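Putative hydrolase (Burkholderia cenocepacia, PDB 4X00) probably acts as a hydrolase of the alpha/beta hydrolase fold, perhaps cleaving aryl esters. Local coordinates at residues Asp161-Thr164 and His165-Glu169. Residues are numbered along the deposited sequence; the frame is centred on the assembly and turned at random.
Sequences DLQT and HLDGE
Asp161 OD2 is gripped twice by Thr164, whose OG1 hydroxyl donates to it at 2.6 Å on the anti side of the carboxylate while the backbone N of Thr164 reaches the same OD2 at 3.0 Å from above the carboxylate plane. Thr164 can do both because its OG1 sits beside its own backbone N (chi1 -59°). Asp161 also works through its main chain: its O accepts from His165 N at 2.9 Å, starting the i to i+4 series that runs on to Gly168 N on Thr164 O at 2.8 Å. Asp161 is thus the N-cap of helix 162-174, its side chain accepting from Thr164 N; the helix lies well out from the centre of the alpha/beta hydrolase fold, between the strands 132-136 and 222-227 in chain order. In the first turn Gln163 reaches out with CG anti to its N (chi1 -180°), and its NE2 makes a weak 3.3 Å bond to OD2 of Asp167, one turn on, the amide and carboxylate planes standing 87° apart. The other carboxylate oxygen of Asp167 forms a salt bridge with Arg170. Leu162 CD1 meets Leu166 CD1 at 4.1 Å, an apolar touch between successive turns. Pinned at both ring nitrogens, by Ala159 O and Gln201, the buried His165 stacks on Trp198 and ties this turn to helix 198-204.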
ATOM      1  N   ASP A 161      10.125   8.274  23.646  1.00 10.14           N
ATOM      2  CA  ASP A 161       9.241   9.106  24.463  1.00  9.44           C
ATOM      3  C   ASP A 161       7.815   9.043  23.958  1.00  9.07           C
ATOM      4  O   ASP A 161       7.574   9.303  22.779  1.00  9.24           O
ATOM      5  CB  ASP A 161       9.702  10.566  24.448  1.00  9.96           C
ATOM      6  CG  ASP A 161       8.775  11.455  25.217  1.00 10.65           C
ATOM      7  OD1 ASP A 161       8.706  11.270  26.460  1.00 12.15           O
ATOM      8  OD2 ASP A 161       8.133  12.352  24.601  1.00 11.15           O
ATOM      9  N   LEU A 162       6.865   8.740  24.826  1.00  8.99           N
ATOM     10  CA  LEU A 162       5.503   8.489  24.393  1.00  8.35           C
ATOM     11  C   LEU A 162       4.825   9.682  23.702  1.00  8.13           C
ATOM     12  O   LEU A 162       4.289   9.530  22.603  1.00  8.07           O
ATOM     13  CB  LEU A 162       4.643   8.023  25.576  1.00  8.80           C
ATOM     14  CG  LEU A 162       3.192   7.694  25.180  1.00  8.75           C
ATOM     15  CD1 LEU A 162       3.145   6.601  24.104  1.00  9.01           C
ATOM     16  CD2 LEU A 162       2.379   7.232  26.406  1.00  8.87           C
ATOM     17  N   GLN A 163       4.853  10.862  24.315  1.00  8.40           N
ATOM     18  CA  GLN A 163       4.239  12.001  23.653  1.00  8.45           C
ATOM     19  C   GLN A 163       4.908  12.302  22.322  1.00  8.98           C
ATOM     20  O   GLN A 163       4.219  12.578  21.326  1.00  9.11           O
ATOM     21  CB  GLN A 163       4.271  13.251  24.526  1.00  9.60           C
ATOM     22  CG  GLN A 163       3.609  14.415  23.780  1.00 12.27           C
ATOM     23  CD  GLN A 163       3.396  15.621  24.625  1.00 15.39           C
ATOM     24  OE1 GLN A 163       3.555  15.586  25.851  1.00 16.92           O
ATOM     25  NE2 GLN A 163       3.023  16.725  23.972  1.00 17.01           N
ATOM     26  N   THR A 164       6.228  12.247  22.278  1.00  8.90           N
ATOM     27  CA  THR A 164       6.947  12.562  21.042  1.00  9.09           C
ATOM     28  C   THR A 164       6.541  11.588  19.946  1.00  8.37           C
ATOM     29  O   THR A 164       6.320  11.982  18.794  1.00  8.88           O
ATOM     30  CB  THR A 164       8.457  12.477  21.250  1.00 10.88           C
ATOM     31  OG1 THR A 164       8.849  13.388  22.279  1.00 12.07           O
ATOM     32  CG2 THR A 164       9.233  12.804  19.998  1.00 11.15           C
ATOM     33  N   HIS A 165       6.451  10.306  20.304  1.00  8.31           N
ATOM     34  CA  HIS A 165       6.068   9.272  19.343  1.00  8.43           C
ATOM     35  C   HIS A 165       4.669   9.523  18.781  1.00  7.78           C
ATOM     36  O   HIS A 165       4.439   9.445  17.563  1.00  7.77           O
ATOM     37  CB  HIS A 165       6.127   7.915  20.037  1.00  8.14           C
ATOM     38  CG  HIS A 165       6.123   6.752  19.092  1.00  8.65           C
ATOM     39  ND1 HIS A 165       7.222   5.928  18.929  1.00  8.76           N
ATOM     40  CD2 HIS A 165       5.145   6.242  18.302  1.00  9.47           C
ATOM     41  CE1 HIS A 165       6.923   4.970  18.059  1.00  9.60           C
ATOM     42  NE2 HIS A 165       5.668   5.140  17.668  1.00  9.51           N
ATOM     43  N   LEU A 166       3.717   9.787  19.666  1.00  7.65           N
ATOM     44  CA  LEU A 166       2.349  10.044  19.209  1.00  8.03           C
ATOM     45  C   LEU A 166       2.268  11.351  18.399  1.00  8.01           C
ATOM     46  O   LEU A 166       1.610  11.394  17.345  1.00  8.22           O
ATOM     47  CB  LEU A 166       1.385  10.069  20.392  1.00  8.24           C
ATOM     48  CG  LEU A 166       1.329   8.738  21.157  1.00  8.19           C
ATOM     49  CD1 LEU A 166       0.323   8.893  22.312  1.00  9.54           C
ATOM     50  CD2 LEU A 166       0.905   7.552  20.256  1.00  9.07           C
ATOM     51  N   ASP A 167       2.943  12.408  18.838  1.00  7.87           N
ATOM     52  CA  ASP A 167       2.964  13.653  18.080  1.00  8.52           C
ATOM     53  C   ASP A 167       3.569  13.405  16.692  1.00  8.46           C
ATOM     54  O   ASP A 167       3.099  13.965  15.688  1.00  9.53           O
ATOM     55  CB  ASP A 167       3.778  14.725  18.816  1.00  9.79           C
ATOM     56  CG  ASP A 167       3.054  15.315  20.014  1.00 11.50           C
ATOM     57  OD1 ASP A 167       1.833  15.111  20.198  1.00 12.25           O
ATOM     58  OD2 ASP A 167       3.739  16.035  20.784  1.00 12.89           O
ATOM     59  N   GLY A 168       4.625  12.597  16.621  1.00  8.18           N
ATOM     60  CA  GLY A 168       5.249  12.276  15.340  1.00  8.75           C
ATOM     61  C   GLY A 168       4.290  11.535  14.405  1.00  8.20           C
ATOM     62  O   GLY A 168       4.212  11.825  13.207  1.00  8.68           O
ATOM     63  N   GLU A 169       3.556  10.552  14.937  1.00  7.37           N
ATOM     64  CA  GLU A 169       2.582   9.848  14.118  1.00  6.85           C
ATOM     65  C   GLU A 169       1.507  10.800  13.619  1.00  7.21           C
ATOM     66  O   GLU A 169       1.068  10.658  12.467  1.00  8.31           O
ATOM     67  CB  GLU A 169       1.933   8.683  14.878  1.00  7.79           C
ATOM     68  CG  GLU A 169       2.891   7.568  15.218  1.00  8.46           C
ATOM     69  CD  GLU A 169       2.217   6.337  15.744  1.00 10.49           C
ATOM     70  OE1 GLU A 169       0.986   6.311  15.935  1.00 11.82           O
ATOM     71  OE2 GLU A 169       2.974   5.379  16.075  1.00 11.64           O
TER